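Local atomic coordinates of CofB (Escherichia coli, PDB entry 5AX6), a protein that is a homotrimeric minor pilin of the CFA/III type IVb pilus of enterotoxigenic Escherichia coli and probably takes part in assembly of that pilus. Residues N395-V409 / F477-Q491. Sequence-based numbering, arbitrary orientation.
Sequences NKLHPRLSASIASIV and FLSVNITTWCSTEPQ
R400 and W485 form a hydrogen-bonded pair in an antiparallel beta ladder of the C-terminal domain, and their side chains illustrate how an arginine can be enclosed by the strand beside it and the tail that follows. R400 CB sits over the indole in a CH-pi contact, 3.5 Å from the centroid of the six-membered ring of W485. Bends at chi2 (-69°) and chi3 (-49°) fold the arginine back, placing W485 CZ2 over one guanidinium face and P490 O over the opposite one. In the guanidinium plane, R400 NE donates to Q491 OE1 at 2.9 Å; R400 NH1 reaches E489 O, well above the carbonyl plane, and a water. The Q491 amide completes the grip on strand 398-409: L401 N and R400 NE approach OE1 from opposite faces, while Q491 NE2 donates to L401 O at 2.9 Å, in the carbonyl plane. Shortened to an alanine here, the arginine would lose its guanidinium, which is likely to deprive E489 O of this donor, leave Q491 OE1 with L401 N but not NE, and free the returning tail to shift.

Along the ladder, L401 packs across I482, with L401 CG 3.7 Å from I482 CG2, on the face where W453 also touches the leucine. Register slips by one at a classic beta bulge, where A406 and S407 both face S479: A406 N binds S479 O at 2.9 Å, S407 N only weakly.

Further out, strand 341-353 flanks 478-487, and I408 and V409 pair in an antiparallel ladder with a strand of the second subunit, so the sheet continues across the trimer interface. Beside P399, C486 SG is tied to C388 SG by a disulfide.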
loop_
_atom_site.group_PDB
_atom_site.type_symbol
_atom_site.label_atom_id
_atom_site.label_comp_id
_atom_site.label_asym_id
_atom_site.label_seq_id
_atom_site.Cartn_x
_atom_site.Cartn_y
_atom_site.Cartn_z
ATOM N N ASN A 395 26.120 5.647 6.446
ATOM C CA ASN A 395 26.892 5.017 5.368
ATOM C C ASN A 395 27.231 5.908 4.174
ATOM O O ASN A 395 26.505 5.933 3.180
ATOM C CB ASN A 395 26.142 3.795 4.852
ATOM C CG ASN A 395 25.988 2.724 5.899
ATOM O OD1 ASN A 395 26.869 1.888 6.072
ATOM N ND2 ASN A 395 24.858 2.736 6.602
ATOM N N LYS A 396 28.362 6.596 4.255
ATOM C CA LYS A 396 28.779 7.515 3.207
ATOM C C LYS A 396 29.107 6.791 1.901
ATOM O O LYS A 396 29.973 5.918 1.869
ATOM C CB LYS A 396 29.998 8.318 3.671
ATOM C CG LYS A 396 30.515 9.331 2.667
ATOM C CD LYS A 396 29.432 10.337 2.307
ATOM C CE LYS A 396 29.938 11.371 1.309
ATOM N NZ LYS A 396 28.827 12.226 0.794
ATOM N N LEU A 397 28.419 7.165 0.826
ATOM C CA LEU A 397 28.720 6.622 -0.505
ATOM C C LEU A 397 29.776 7.435 -1.220
ATOM O O LEU A 397 29.749 8.664 -1.177
ATOM C CB LEU A 397 27.462 6.582 -1.368
ATOM C CG LEU A 397 26.387 5.594 -0.925
ATOM C CD1 LEU A 397 25.110 5.843 -1.710
ATOM C CD2 LEU A 397 26.870 4.160 -1.127
ATOM N N HIS A 398 30.690 6.744 -1.898
ATOM C CA HIS A 398 31.698 7.381 -2.731
ATOM C C HIS A 398 31.455 7.090 -4.202
ATOM O O HIS A 398 31.155 5.953 -4.558
ATOM C CB HIS A 398 33.095 6.886 -2.369
ATOM C CG HIS A 398 33.376 6.885 -0.899
ATOM N ND1 HIS A 398 33.603 8.039 -0.187
ATOM C CD2 HIS A 398 33.480 5.864 -0.017
ATOM C CE1 HIS A 398 33.825 7.732 1.082
ATOM N NE2 HIS A 398 33.763 6.421 1.208
ATOM N N PRO A 399 31.620 8.102 -5.063
ATOM C CA PRO A 399 31.643 7.821 -6.506
ATOM C C PRO A 399 32.823 6.933 -6.864
ATOM O O PRO A 399 33.906 7.099 -6.305
ATOM C CB PRO A 399 31.780 9.207 -7.150
ATOM C CG PRO A 399 32.285 10.097 -6.056
ATOM C CD PRO A 399 31.787 9.533 -4.759
ATOM N N ARG A 400 32.604 5.993 -7.779
ATOM C CA ARG A 400 33.620 5.026 -8.150
ATOM C C ARG A 400 33.735 4.981 -9.660
ATOM O O ARG A 400 32.761 5.224 -10.372
ATOM C CB ARG A 400 33.266 3.634 -7.607
ATOM C CG ARG A 400 33.168 3.538 -6.067
ATOM C CD ARG A 400 34.537 3.701 -5.400
ATOM N NE ARG A 400 35.497 2.819 -6.052
ATOM C CZ ARG A 400 35.648 1.528 -5.768
ATOM N NH1 ARG A 400 34.933 0.956 -4.803
ATOM N NH2 ARG A 400 36.531 0.810 -6.448
ATOM N N LEU A 401 34.921 4.652 -10.150
ATOM C CA LEU A 401 35.106 4.464 -11.579
ATOM C C LEU A 401 36.233 3.467 -11.796
ATOM O O LEU A 401 37.257 3.529 -11.128
ATOM C CB LEU A 401 35.405 5.803 -12.281
ATOM C CG LEU A 401 35.539 5.782 -13.807
ATOM C CD1 LEU A 401 35.150 7.120 -14.429
ATOM C CD2 LEU A 401 36.943 5.375 -14.270
ATOM N N SER A 402 36.017 2.525 -12.710
ATOM C CA SER A 402 37.064 1.603 -13.141
ATOM C C SER A 402 37.110 1.575 -14.657
ATOM O O SER A 402 36.165 2.002 -15.320
ATOM C CB SER A 402 36.828 0.192 -12.599
ATOM O OG SER A 402 37.440 0.044 -11.330
ATOM N N ALA A 403 38.221 1.096 -15.202
ATOM C CA ALA A 403 38.387 0.977 -16.652
ATOM C C ALA A 403 39.003 -0.386 -16.974
ATOM O O ALA A 403 39.996 -0.768 -16.365
ATOM C CB ALA A 403 39.267 2.110 -17.194
ATOM N N SER A 404 38.382 -1.132 -17.888
ATOM C CA SER A 404 38.904 -2.428 -18.330
ATOM C C SER A 404 39.255 -2.338 -19.809
ATOM O O SER A 404 38.579 -1.634 -20.558
ATOM C CB SER A 404 37.881 -3.546 -18.103
ATOM O OG SER A 404 37.469 -3.600 -16.748
ATOM N N ILE A 405 40.305 -3.034 -20.237
ATOM C CA ILE A 405 40.731 -2.930 -21.622
ATOM C C ILE A 405 39.737 -3.581 -22.588
ATOM O O ILE A 405 39.314 -4.723 -22.384
ATOM C CB ILE A 405 42.109 -3.570 -21.844
ATOM C CG1 ILE A 405 43.142 -2.934 -20.920
ATOM C CG2 ILE A 405 42.493 -3.427 -23.319
ATOM C CD1 ILE A 405 44.541 -3.524 -21.061
ATOM N N ALA A 406 39.367 -2.853 -23.642
ATOM C CA ALA A 406 38.399 -3.357 -24.613
ATOM C C ALA A 406 39.047 -3.695 -25.959
ATOM O O ALA A 406 38.625 -4.632 -26.629
ATOM C CB ALA A 406 37.271 -2.350 -24.806
ATOM N N SER A 407 40.051 -2.920 -26.359
ATOM C CA SER A 407 40.882 -3.234 -27.539
ATOM C C SER A 407 42.230 -2.557 -27.365
ATOM O O SER A 407 42.299 -1.491 -26.772
ATOM C CB SER A 407 40.229 -2.765 -28.846
ATOM O OG SER A 407 39.230 -3.671 -29.277
ATOM N N ILE A 408 43.298 -3.163 -27.877
ATOM C CA ILE A 408 44.625 -2.589 -27.711
ATOM C C ILE A 408 45.562 -3.171 -28.753
ATOM O O ILE A 408 45.688 -4.386 -28.863
ATOM C CB ILE A 408 45.195 -2.847 -26.282
ATOM C CG1 ILE A 408 46.596 -2.244 -26.138
ATOM C CG2 ILE A 408 45.229 -4.346 -25.956
ATOM C CD1 ILE A 408 47.203 -2.428 -24.730
ATOM N N VAL A 409 46.192 -2.308 -29.548
ATOM C CA VAL A 409 47.199 -2.782 -30.495
ATOM C C VAL A 409 48.443 -1.899 -30.471
ATOM O O VAL A 409 48.380 -0.696 -30.174
ATOM C CB VAL A 409 46.656 -2.863 -31.956
ATOM C CG1 VAL A 409 45.570 -3.934 -32.068
ATOM C CG2 VAL A 409 46.140 -1.500 -32.416
ATOM N N PHE A 477 44.337 4.045 -30.319
ATOM C CA PHE A 477 44.328 2.599 -30.521
ATOM C C PHE A 477 44.408 1.841 -29.193
ATOM O O PHE A 477 44.920 0.716 -29.117
ATOM C CB PHE A 477 45.450 2.160 -31.479
ATOM C CG PHE A 477 46.763 2.872 -31.281
ATOM C CD1 PHE A 477 47.678 2.423 -30.337
ATOM C CD2 PHE A 477 47.104 3.968 -32.075
ATOM C CE1 PHE A 477 48.909 3.069 -30.171
ATOM C CE2 PHE A 477 48.330 4.620 -31.911
ATOM C CZ PHE A 477 49.228 4.165 -30.962
ATOM N N LEU A 478 43.868 2.475 -28.155
ATOM C CA LEU A 478 43.597 1.835 -26.872
ATOM C C LEU A 478 42.198 2.264 -26.481
ATOM O O LEU A 478 41.906 3.461 -26.432
ATOM C CB LEU A 478 44.609 2.244 -25.791
ATOM C CG LEU A 478 44.297 1.762 -24.372
ATOM C CD1 LEU A 478 44.307 0.240 -24.315
ATOM C CD2 LEU A 478 45.277 2.341 -23.323
ATOM N N SER A 479 41.313 1.303 -26.231
ATOM C CA SER A 479 39.972 1.664 -25.799
ATOM C C SER A 479 39.612 0.897 -24.545
ATOM O O SER A 479 40.184 -0.154 -24.267
ATOM C CB SER A 479 38.945 1.402 -26.902
ATOM O OG SER A 479 38.841 0.019 -27.190
ATOM N N VAL A 480 38.651 1.428 -23.793
ATOM C CA VAL A 480 38.297 0.835 -22.519
ATOM C C VAL A 480 36.793 0.807 -22.339
ATOM O O VAL A 480 36.082 1.645 -22.899
ATOM C CB VAL A 480 38.910 1.622 -21.336
ATOM C CG1 VAL A 480 40.416 1.408 -21.265
ATOM C CG2 VAL A 480 38.524 3.116 -21.416
ATOM N N ASN A 481 36.326 -0.160 -21.557
ATOM C CA ASN A 481 34.992 -0.112 -20.981
ATOM C C ASN A 481 35.088 0.460 -19.581
ATOM O O ASN A 481 35.778 -0.103 -18.728
ATOM C CB ASN A 481 34.358 -1.508 -20.964
ATOM C CG ASN A 481 34.116 -2.038 -22.369
ATOM O OD1 ASN A 481 34.614 -3.101 -22.749
ATOM N ND2 ASN A 481 33.367 -1.286 -23.144
ATOM N N ILE A 482 34.402 1.584 -19.367
ATOM C CA ILE A 482 34.440 2.331 -18.122
ATOM C C ILE A 482 33.206 1.974 -17.339
ATOM O O ILE A 482 32.105 2.038 -17.876
ATOM C CB ILE A 482 34.484 3.855 -18.392
ATOM C CG1 ILE A 482 35.825 4.219 -19.039
ATOM C CG2 ILE A 482 34.241 4.659 -17.115
ATOM C CD1 ILE A 482 35.801 5.558 -19.749
ATOM N N THR A 483 33.400 1.558 -16.090
ATOM C CA THR A 483 32.300 1.246 -15.184
ATOM C C THR A 483 32.227 2.327 -14.122
ATOM O O THR A 483 33.241 2.655 -13.516
ATOM C CB THR A 483 32.489 -0.126 -14.480
ATOM O OG1 THR A 483 32.757 -1.135 -15.457
ATOM C CG2 THR A 483 31.231 -0.499 -13.687
ATOM N N THR A 484 31.036 2.869 -13.890
ATOM C CA THR A 484 30.848 3.889 -12.877
ATOM C C THR A 484 29.737 3.463 -11.924
ATOM O O THR A 484 28.725 2.900 -12.360
ATOM C CB THR A 484 30.493 5.253 -13.512
ATOM O OG1 THR A 484 29.237 5.163 -14.205
ATOM C CG2 THR A 484 31.587 5.690 -14.477
ATOM N N TRP A 485 29.920 3.725 -10.628
ATOM C CA TRP A 485 28.912 3.345 -9.642
ATOM C C TRP A 485 29.216 4.099 -8.351
ATOM O O TRP A 485 30.179 4.855 -8.299
ATOM C CB TRP A 485 28.890 1.815 -9.422
ATOM C CG TRP A 485 30.061 1.214 -8.661
ATOM C CD1 TRP A 485 30.035 0.736 -7.377
ATOM C CD2 TRP A 485 31.405 0.998 -9.141
ATOM N NE1 TRP A 485 31.275 0.250 -7.033
ATOM C CE2 TRP A 485 32.130 0.402 -8.088
ATOM C CE3 TRP A 485 32.060 1.252 -10.354
ATOM C CZ2 TRP A 485 33.485 0.058 -8.207
ATOM C CZ3 TRP A 485 33.415 0.915 -10.466
ATOM C CH2 TRP A 485 34.104 0.318 -9.397
ATOM N N CYS A 486 28.388 3.933 -7.327
ATOM C CA CYS A 486 28.704 4.520 -6.023
ATOM C C CYS A 486 28.790 3.405 -5.004
ATOM O O CYS A 486 28.088 2.393 -5.128
ATOM C CB CYS A 486 27.644 5.554 -5.600
ATOM S SG CYS A 486 27.569 7.026 -6.635
ATOM N N SER A 487 29.624 3.585 -3.985
ATOM C CA SER A 487 29.877 2.515 -3.028
ATOM C C SER A 487 30.400 3.048 -1.698
ATOM O O SER A 487 31.022 4.106 -1.653
ATOM C CB SER A 487 30.887 1.523 -3.610
ATOM O OG SER A 487 31.101 0.420 -2.745
ATOM N N THR A 488 30.158 2.298 -0.630
ATOM C CA THR A 488 30.804 2.588 0.646
ATOM C C THR A 488 32.277 2.181 0.595
ATOM O O THR A 488 33.075 2.627 1.415
ATOM C CB THR A 488 30.122 1.870 1.799
ATOM O OG1 THR A 488 29.953 0.488 1.461
ATOM C CG2 THR A 488 28.761 2.491 2.067
ATOM N N GLU A 489 32.628 1.328 -0.366
ATOM C CA GLU A 489 34.027 0.969 -0.607
ATOM C C GLU A 489 34.689 2.131 -1.337
ATOM O O GLU A 489 34.237 2.540 -2.399
ATOM C CB GLU A 489 34.129 -0.328 -1.430
ATOM C CG GLU A 489 33.418 -1.524 -0.789
ATOM C CD GLU A 489 33.369 -2.752 -1.696
ATOM O OE1 GLU A 489 34.449 -3.212 -2.139
ATOM O OE2 GLU A 489 32.252 -3.261 -1.963
ATOM N N PRO A 490 35.760 2.687 -0.766
ATOM C CA PRO A 490 36.338 3.878 -1.399
ATOM C C PRO A 490 37.131 3.581 -2.683
ATOM O O PRO A 490 37.557 2.452 -2.946
ATOM C CB PRO A 490 37.265 4.438 -0.310
ATOM C CG PRO A 490 37.637 3.239 0.515
ATOM C CD PRO A 490 36.427 2.327 0.498
ATOM N N GLN A 491 37.309 4.627 -3.479
ATOM C CA GLN A 491 38.133 4.607 -4.675
ATOM C C GLN A 491 39.606 4.653 -4.260
ATOM O O GLN A 491 39.938 5.321 -3.287
ATOM C CB GLN A 491 37.780 5.805 -5.562
ATOM C CG GLN A 491 38.594 5.928 -6.832
ATOM C CD GLN A 491 37.996 5.133 -7.979
ATOM O OE1 GLN A 491 36.897 4.587 -7.870
ATOM N NE2 GLN A 491 38.724 5.062 -9.083
HETATM O O HOH W 1 32.021 4.581 3.295
HETATM O O HOH W 2 34.566 -1.966 -4.757
#